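Local structure of probable protein phosphatase 2C 50 (Oryza sativa subsp. japonica, 5ZCG) at residues 32-37 and 101-106; 105-110 and 230-235. The protein probably removes phosphate from phosphoserine and phosphothreonine residues of other proteins, as a magnesium-dependent phosphatase of the PP2C family. The protein carries 5 engineered substitutions. One frame throughout, in Å; residues are numbered along the deposited sequence.

Interaction 1. Residues 32-37 and 101-106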
ATOM      1  N   ARG A  32      27.081  17.302  -6.177  1.00 32.13           N
ATOM      2  CA  ARG A  32      27.069  17.963  -4.877  1.00 33.08           C
ATOM      3  C   ARG A  32      26.299  17.172  -3.825  1.00 35.21           C
ATOM      4  O   ARG A  32      26.317  17.558  -2.654  1.00 38.97           O
ATOM      5  CB  ARG A  32      26.483  19.375  -5.004  1.00 32.60           C
ATOM      6  CG  ARG A  32      27.358  20.341  -5.811  1.00 35.96           C
ATOM      7  CD  ARG A  32      28.000  21.392  -4.920  1.00 35.57           C
ATOM      8  NE  ARG A  32      27.050  22.440  -4.564  1.00 36.34           N
ATOM      9  CZ  ARG A  32      26.856  22.888  -3.327  1.00 39.24           C
ATOM     10  NH1 ARG A  32      27.553  22.384  -2.315  1.00 38.10           N
ATOM     11  NH2 ARG A  32      25.965  23.847  -3.100  1.00 39.72           N
ATOM     12  N   LEU A  33      25.590  16.112  -4.212  1.00 36.44           N
ATOM     13  CA  LEU A  33      25.012  15.192  -3.240  1.00 39.23           C
ATOM     14  C   LEU A  33      25.970  14.077  -2.836  1.00 39.17           C
ATOM     15  O   LEU A  33      25.654  13.313  -1.917  1.00 41.05           O
ATOM     16  CB  LEU A  33      23.721  14.572  -3.788  1.00 39.47           C
ATOM     17  CG  LEU A  33      22.552  15.539  -3.992  1.00 41.89           C
ATOM     18  CD1 LEU A  33      21.382  14.840  -4.678  1.00 40.64           C
ATOM     19  CD2 LEU A  33      22.125  16.154  -2.665  1.00 44.14           C
ATOM     20  N   LEU A  34      27.124  13.963  -3.492  1.00 36.53           N
ATOM     21  CA  LEU A  34      28.080  12.896  -3.224  1.00 35.92           C
ATOM     22  C   LEU A  34      29.416  13.381  -2.678  1.00 40.78           C
ATOM     23  O   LEU A  34      30.069  12.633  -1.946  1.00 40.43           O
ATOM     24  CB  LEU A  34      28.337  12.074  -4.497  1.00 34.55           C
ATOM     25  CG  LEU A  34      27.101  11.477  -5.174  1.00 38.90           C
ATOM     26  CD1 LEU A  34      27.480  10.740  -6.450  1.00 40.10           C
ATOM     27  CD2 LEU A  34      26.356  10.547  -4.222  1.00 35.89           C
ATOM     28  N   ALA A  35      29.841  14.603  -3.003  1.00 41.09           N
ATOM     29  CA  ALA A  35      31.106  15.127  -2.507  1.00 41.50           C
ATOM     30  C   ALA A  35      31.017  16.645  -2.408  1.00 42.50           C
ATOM     31  O   ALA A  35      30.201  17.286  -3.077  1.00 40.99           O
ATOM     32  CB  ALA A  35      32.274  14.692  -3.393  1.00 41.02           C
ATOM     33  N   SER A  36      31.852  17.220  -1.547  1.00 44.84           N
ATOM     34  CA  SER A  36      31.735  18.647  -1.296  1.00 47.41           C
ATOM     35  C   SER A  36      32.270  19.451  -2.478  1.00 44.95           C
ATOM     36  O   SER A  36      33.100  18.985  -3.264  1.00 47.50           O
ATOM     37  CB  SER A  36      32.487  19.032  -0.022  1.00 52.70           C
ATOM     38  OG  SER A  36      33.863  19.240  -0.290  1.00 56.63           O
ATOM     39  N   ARG A  37      31.772  20.685  -2.597  1.00 39.69           N
ATOM     40  CA  ARG A  37      32.258  21.582  -3.640  1.00 40.05           C
ATOM     41  C   ARG A  37      33.728  21.927  -3.429  1.00 42.49           C
ATOM     42  O   ARG A  37      34.493  22.046  -4.395  1.00 41.26           O
ATOM     43  CB  ARG A  37      31.404  22.851  -3.682  1.00 37.85           C
ATOM     44  CG  ARG A  37      31.971  23.952  -4.581  1.00 40.39           C
ATOM     45  CD  ARG A  37      31.198  25.253  -4.428  1.00 42.83           C
ATOM     46  NE  ARG A  37      29.906  25.221  -5.110  1.00 45.20           N
ATOM     47  CZ  ARG A  37      28.778  25.692  -4.589  1.00 49.96           C
ATOM     48  NH1 ARG A  37      28.780  26.229  -3.377  1.00 52.06           N
ATOM     49  NH2 ARG A  37      27.644  25.623  -5.275  1.00 50.76           N
ATOM     50  N   GLU A 101      20.867  14.871   4.444  1.00 39.38           N
ATOM     51  CA  GLU A 101      19.624  15.604   4.648  1.00 41.55           C
ATOM     52  C   GLU A 101      18.965  15.934   3.318  1.00 36.86           C
ATOM     53  O   GLU A 101      17.741  15.850   3.189  1.00 35.21           O
ATOM     54  CB  GLU A 101      19.894  16.878   5.448  1.00 50.96           C
ATOM     55  CG  GLU A 101      19.888  16.687   6.958  1.00 60.70           C
ATOM     56  CD  GLU A 101      20.308  17.941   7.709  1.00 69.65           C
ATOM     57  OE1 GLU A 101      20.022  19.057   7.222  1.00 70.96           O
ATOM     58  OE2 GLU A 101      20.927  17.808   8.786  1.00 73.00           O
ATOM     59  N   HIS A 102      19.758  16.291   2.308  1.00 34.04           N
ATOM     60  CA  HIS A 102      19.175  16.625   1.016  1.00 35.09           C
ATOM     61  C   HIS A 102      18.710  15.391   0.258  1.00 30.35           C
ATOM     62  O   HIS A 102      17.713  15.462  -0.468  1.00 30.52           O
ATOM     63  CB  HIS A 102      20.163  17.447   0.193  1.00 40.24           C
ATOM     64  CG  HIS A 102      20.178  18.892   0.574  1.00 43.90           C
ATOM     65  ND1 HIS A 102      19.596  19.873  -0.199  1.00 46.01           N
ATOM     66  CD2 HIS A 102      20.668  19.518   1.671  1.00 46.29           C
ATOM     67  CE1 HIS A 102      19.751  21.045   0.391  1.00 46.45           C
ATOM     68  NE2 HIS A 102      20.402  20.858   1.526  1.00 46.81           N
ATOM     69  N   TRP A 103      19.403  14.258   0.398  1.00 29.01           N
ATOM     70  CA  TRP A 103      18.871  13.018  -0.163  1.00 31.18           C
ATOM     71  C   TRP A 103      17.524  12.692   0.467  1.00 31.28           C
ATOM     72  O   TRP A 103      16.545  12.385  -0.236  1.00 27.44           O
ATOM     73  CB  TRP A 103      19.856  11.871   0.057  1.00 29.37           C
ATOM     74  CG  TRP A 103      20.958  11.790  -0.961  1.00 29.19           C
ATOM     75  CD1 TRP A 103      22.300  11.907  -0.730  1.00 28.60           C
ATOM     76  CD2 TRP A 103      20.812  11.558  -2.369  1.00 28.62           C
ATOM     77  NE1 TRP A 103      22.999  11.763  -1.907  1.00 26.40           N
ATOM     78  CE2 TRP A 103      22.109  11.551  -2.927  1.00 25.44           C
ATOM     79  CE3 TRP A 103      19.713  11.356  -3.210  1.00 28.19           C
ATOM     80  CZ2 TRP A 103      22.334  11.348  -4.290  1.00 27.15           C
ATOM     81  CZ3 TRP A 103      19.940  11.161  -4.565  1.00 27.46           C
ATOM     82  CH2 TRP A 103      21.240  11.158  -5.089  1.00 27.92           C
ATOM     83  N   ASP A 104      17.456  12.794   1.804  1.00 33.83           N
ATOM     84  CA  ASP A 104      16.203  12.590   2.521  1.00 33.94           C
ATOM     85  C   ASP A 104      15.121  13.519   2.000  1.00 33.30           C
ATOM     86  O   ASP A 104      13.990  13.088   1.757  1.00 31.88           O
ATOM     87  CB  ASP A 104      16.398  12.830   4.019  1.00 38.12           C
ATOM     88  CG  ASP A 104      17.286  11.798   4.672  1.00 46.67           C
ATOM     89  OD1 ASP A 104      17.582  10.767   4.030  1.00 51.42           O
ATOM     90  OD2 ASP A 104      17.689  12.022   5.833  1.00 50.11           O
ATOM     91  N   ASP A 105      15.455  14.798   1.807  1.00 34.12           N
ATOM     92  CA  ASP A 105      14.441  15.772   1.429  1.00 34.73           C
ATOM     93  C   ASP A 105      13.959  15.556   0.001  1.00 32.33           C
ATOM     94  O   ASP A 105      12.759  15.644  -0.267  1.00 31.35           O
ATOM     95  CB  ASP A 105      14.984  17.191   1.602  1.00 41.45           C
ATOM     96  CG  ASP A 105      13.961  18.249   1.253  1.00 46.84           C
ATOM     97  OD1 ASP A 105      12.955  18.360   1.980  1.00 51.62           O
ATOM     98  OD2 ASP A 105      14.158  18.967   0.252  1.00 52.00           O
ATOM     99  N   VAL A 106      14.871  15.277  -0.931  1.00 35.67           N
ATOM    100  CA  VAL A 106      14.443  15.108  -2.314  1.00 34.88           C
ATOM    101  C   VAL A 106      13.587  13.850  -2.455  1.00 31.38           C
ATOM    102  O   VAL A 106      12.539  13.868  -3.118  1.00 30.99           O
ATOM    103  CB  VAL A 106      15.657  15.118  -3.271  1.00 37.06           C
ATOM    104  CG1 VAL A 106      16.530  13.882  -3.104  1.00 40.27           C
ATOM    105  CG2 VAL A 106      15.194  15.250  -4.716  1.00 38.12           C
TER
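The backbones come nearest at Leu33 and Trp103, whose CA atoms are 7.2 Å apart, the first at the end of a short 3-10 turn and the second on helix 99-118. The one hydrogen bond between 32-37 and 101-106 runs from Trp103 NE1 to Leu33 O at 3.1 Å. It is bent, with an N-H...O angle of 139°, and the donor stands above the carbonyl plane. Leu33 also covers the indole: its CD1 lies 3.6 Å from the centroid of the six-membered ring and nearly on the ring normal, a CH-pi contact over one face. Leu33 CB itself lies 3.5 Å from Trp103 CE2. With CG beside the backbone N (chi1 -66°), the branch carries CD1 over the ring and leaves the other methyl, CD2, 3.7 Å from His102 CB. Leu34 CD2 comes to the indole edge instead, 4.1 Å from Trp103 CZ2. A leucine in place of Trp103 would probably leave Leu33 O without this donor and open a gap beneath Leu33 CD1. Leu87 of helix 67-91 packs on Leu33, and Val157 and Val234 on Trp103. The contact thus joins the loop after strand 18-28 to the helical layer over one beta-sheet of the PP2C alpha-beta-beta-alpha sandwich.

Interaction 2. Residues 105-110 and 230-235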
ATOM      1  N   ASP A 105      15.455  14.798   1.807  1.00 34.12           N
ATOM      2  CA  ASP A 105      14.441  15.772   1.429  1.00 34.73           C
ATOM      3  C   ASP A 105      13.959  15.556   0.001  1.00 32.33           C
ATOM      4  O   ASP A 105      12.759  15.644  -0.267  1.00 31.35           O
ATOM      5  CB  ASP A 105      14.984  17.191   1.602  1.00 41.45           C
ATOM      6  CG  ASP A 105      13.961  18.249   1.253  1.00 46.84           C
ATOM      7  OD1 ASP A 105      12.955  18.360   1.980  1.00 51.62           O
ATOM      8  OD2 ASP A 105      14.158  18.967   0.252  1.00 52.00           O
ATOM      9  N   VAL A 106      14.871  15.277  -0.931  1.00 35.67           N
ATOM     10  CA  VAL A 106      14.443  15.108  -2.314  1.00 34.88           C
ATOM     11  C   VAL A 106      13.587  13.850  -2.455  1.00 31.38           C
ATOM     12  O   VAL A 106      12.539  13.868  -3.118  1.00 30.99           O
ATOM     13  CB  VAL A 106      15.657  15.118  -3.271  1.00 37.06           C
ATOM     14  CG1 VAL A 106      16.530  13.882  -3.104  1.00 40.27           C
ATOM     15  CG2 VAL A 106      15.194  15.250  -4.716  1.00 38.12           C
ATOM     16  N   PHE A 107      13.956  12.764  -1.765  1.00 28.66           N
ATOM     17  CA  PHE A 107      13.124  11.564  -1.862  1.00 29.80           C
ATOM     18  C   PHE A 107      11.801  11.738  -1.120  1.00 30.13           C
ATOM     19  O   PHE A 107      10.750  11.289  -1.600  1.00 29.69           O
ATOM     20  CB  PHE A 107      13.887  10.349  -1.340  1.00 28.77           C
ATOM     21  CG  PHE A 107      14.674   9.633  -2.400  1.00 28.37           C
ATOM     22  CD1 PHE A 107      14.027   8.978  -3.439  1.00 25.88           C
ATOM     23  CD2 PHE A 107      16.052   9.613  -2.359  1.00 26.01           C
ATOM     24  CE1 PHE A 107      14.746   8.324  -4.410  1.00 27.25           C
ATOM     25  CE2 PHE A 107      16.778   8.959  -3.336  1.00 28.90           C
ATOM     26  CZ  PHE A 107      16.121   8.313  -4.361  1.00 26.59           C
ATOM     27  N   THR A 108      11.822  12.403   0.039  1.00 29.47           N
ATOM     28  CA  THR A 108      10.591  12.648   0.784  1.00 30.43           C
ATOM     29  C   THR A 108       9.621  13.487  -0.034  1.00 32.35           C
ATOM     30  O   THR A 108       8.426  13.173  -0.114  1.00 32.93           O
ATOM     31  CB  THR A 108      10.917  13.336   2.112  1.00 33.48           C
ATOM     32  OG1 THR A 108      11.593  12.414   2.976  1.00 36.02           O
ATOM     33  CG2 THR A 108       9.647  13.834   2.796  1.00 32.10           C
ATOM     34  N   LYS A 109      10.126  14.558  -0.662  1.00 25.77           N
ATOM     35  CA  LYS A 109       9.279  15.426  -1.471  1.00 26.48           C
ATOM     36  C   LYS A 109       8.769  14.710  -2.714  1.00 25.46           C
ATOM     37  O   LYS A 109       7.616  14.904  -3.110  1.00 23.88           O
ATOM     38  CB  LYS A 109      10.048  16.693  -1.862  1.00 34.44           C
ATOM     39  CG  LYS A 109       9.874  17.870  -0.901  1.00 43.80           C
ATOM     40  CD  LYS A 109      10.273  17.499   0.521  1.00 53.01           C
ATOM     41  CE  LYS A 109       9.567  18.360   1.556  1.00 59.14           C
ATOM     42  NZ  LYS A 109       9.560  17.703   2.896  1.00 61.81           N
ATOM     43  N   CYS A 110       9.602  13.874  -3.344  1.00 30.06           N
ATOM     44  CA  CYS A 110       9.133  13.125  -4.507  1.00 32.04           C
ATOM     45  C   CYS A 110       8.008  12.164  -4.128  1.00 26.38           C
ATOM     46  O   CYS A 110       6.955  12.126  -4.783  1.00 27.21           O
ATOM     47  CB  CYS A 110      10.302  12.372  -5.144  1.00 37.79           C
ATOM     48  SG  CYS A 110       9.816  10.991  -6.212  1.00 37.66           S
ATOM     49  N   PRO A 230       9.485   8.193   2.972  1.00 35.64           N
ATOM     50  CA  PRO A 230      10.436   7.095   2.801  1.00 38.15           C
ATOM     51  C   PRO A 230      11.605   7.207   3.770  1.00 37.21           C
ATOM     52  O   PRO A 230      11.929   8.279   4.288  1.00 33.82           O
ATOM     53  CB  PRO A 230      10.915   7.280   1.356  1.00 37.75           C
ATOM     54  CG  PRO A 230      10.863   8.766   1.147  1.00 34.95           C
ATOM     55  CD  PRO A 230       9.722   9.288   2.012  1.00 34.22           C
ATOM     56  N   GLU A 231      12.208   6.055   4.043  1.00 35.93           N
ATOM     57  CA  GLU A 231      13.492   5.985   4.720  1.00 37.55           C
ATOM     58  C   GLU A 231      14.570   5.810   3.659  1.00 36.71           C
ATOM     59  O   GLU A 231      14.436   4.966   2.762  1.00 36.86           O
ATOM     60  CB  GLU A 231      13.530   4.840   5.734  1.00 41.31           C
ATOM     61  CG  GLU A 231      13.184   5.274   7.151  1.00 48.59           C
ATOM     62  CD  GLU A 231      13.027   4.103   8.109  1.00 56.32           C
ATOM     63  OE1 GLU A 231      14.004   3.347   8.299  1.00 58.20           O
ATOM     64  OE2 GLU A 231      11.921   3.942   8.672  1.00 57.46           O
ATOM     65  N   VAL A 232      15.614   6.627   3.746  1.00 29.50           N
ATOM     66  CA  VAL A 232      16.624   6.741   2.701  1.00 29.26           C
ATOM     67  C   VAL A 232      17.966   6.244   3.223  1.00 32.44           C
ATOM     68  O   VAL A 232      18.347   6.517   4.368  1.00 32.97           O
ATOM     69  CB  VAL A 232      16.721   8.196   2.202  1.00 28.93           C
ATOM     70  CG1 VAL A 232      17.717   8.324   1.047  1.00 28.36           C
ATOM     71  CG2 VAL A 232      15.338   8.698   1.787  1.00 30.36           C
ATOM     72  N   MET A 233      18.683   5.512   2.375  1.00 30.70           N
ATOM     73  CA  MET A 233      20.024   5.033   2.672  1.00 33.72           C
ATOM     74  C   MET A 233      20.931   5.335   1.487  1.00 35.59           C
ATOM     75  O   MET A 233      20.559   5.079   0.338  1.00 34.47           O
ATOM     76  CB  MET A 233      20.018   3.530   2.976  1.00 38.43           C
ATOM     77  CG  MET A 233      21.107   3.080   3.938  1.00 48.07           C
ATOM     78  SD  MET A 233      20.895   1.362   4.462  1.00 56.46           S
ATOM     79  CE  MET A 233      19.315   1.443   5.298  1.00 56.35           C
ATOM     80  N   VAL A 234      22.098   5.914   1.761  1.00 37.12           N
ATOM     81  CA  VAL A 234      23.113   6.191   0.748  1.00 35.07           C
ATOM     82  C   VAL A 234      24.274   5.231   0.971  1.00 35.61           C
ATOM     83  O   VAL A 234      24.893   5.240   2.042  1.00 37.81           O
ATOM     84  CB  VAL A 234      23.591   7.652   0.803  1.00 34.74           C
ATOM     85  CG1 VAL A 234      24.585   7.921  -0.318  1.00 39.15           C
ATOM     86  CG2 VAL A 234      22.411   8.604   0.720  1.00 30.49           C
ATOM     87  N   VAL A 235      24.562   4.389  -0.016  1.00 33.36           N
ATOM     88  CA  VAL A 235      25.594   3.370   0.157  1.00 35.32           C
ATOM     89  C   VAL A 235      26.600   3.466  -0.985  1.00 37.82           C
ATOM     90  O   VAL A 235      26.264   3.208  -2.152  1.00 36.83           O
ATOM     91  CB  VAL A 235      24.981   1.959   0.287  1.00 35.02           C
ATOM     92  CG1 VAL A 235      23.937   1.700  -0.778  1.00 36.87           C
ATOM     93  CG2 VAL A 235      26.062   0.889   0.239  1.00 28.94           C
TER
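Helix-on-sheet packing within the alpha-beta-beta-alpha sandwich of the PP2C fold brings Phe107 and Thr108 of helix 99-118 against Pro230, just before strand 231-236, and Val232 near its start. The backbones come closest at Thr108 and Pro230, whose CA atoms are 5.9 Å apart. No hydrogen bond links 105-110 to 230-235, and the 177 Å² buried between them comes from mainly apolar contacts. The two methyls of Val232 divide their work: CG2 meets Phe107 CB at 3.8 Å, while CG1 approaches Phe107 CD2 at 4.0 Å, obliquely to the ring. This split follows from the valine torsion, which sets CG1 anti to the backbone N (chi1 -177°) and CG2 anti to the carbonyl carbon. Pro230 meets the helix through the outer carbons of its pyrrolidine ring. Its CG lies 3.7 Å from Phe107 O and 4.2 Å from Phe107 CB, and its CD is 3.7 Å from Thr108 CA, so the proline lies against helix backbone as well as side chains. Thr108 OG1 passes 3.8 Å from Pro230 CD, but its polar partners lie elsewhere: it hydrogen-bonds to Asp104 O one turn earlier in the helix and to Lys229 NZ just before the proline. Phe107 also touches Val157 and Ala159 of strand 155-161, which pairs antiparallel with 231-236, and Leu80 of helix 67-91, while Pro230 rests on Phe111 farther along helix 99-118. Phe107 therefore fills a place bordered by both neighbouring strands and the adjacent helix.

How the interactions relate
From the N terminus, the loop 32-37 comes first, and interaction 1 closes a span of 63 residues containing helix 67-91 before the chain reaches 101-106. Interaction 2 starts on the same helix, 99-118, and closes a longer span of 119 residues at 230-235. The two spans follow one another along the chain, neither enclosing the other. Segments 101-106 and 105-110 overlap at Asp105 and Val106. Their centres lie 10 Å apart, and the two contacts touch directly: Trp103 CD1 packs 3.6 Å from Val234 CG2. Helix 99-118 is the common element, meeting the loop that leads into helix 37-41 through one contact and the strand 231-236 through the other.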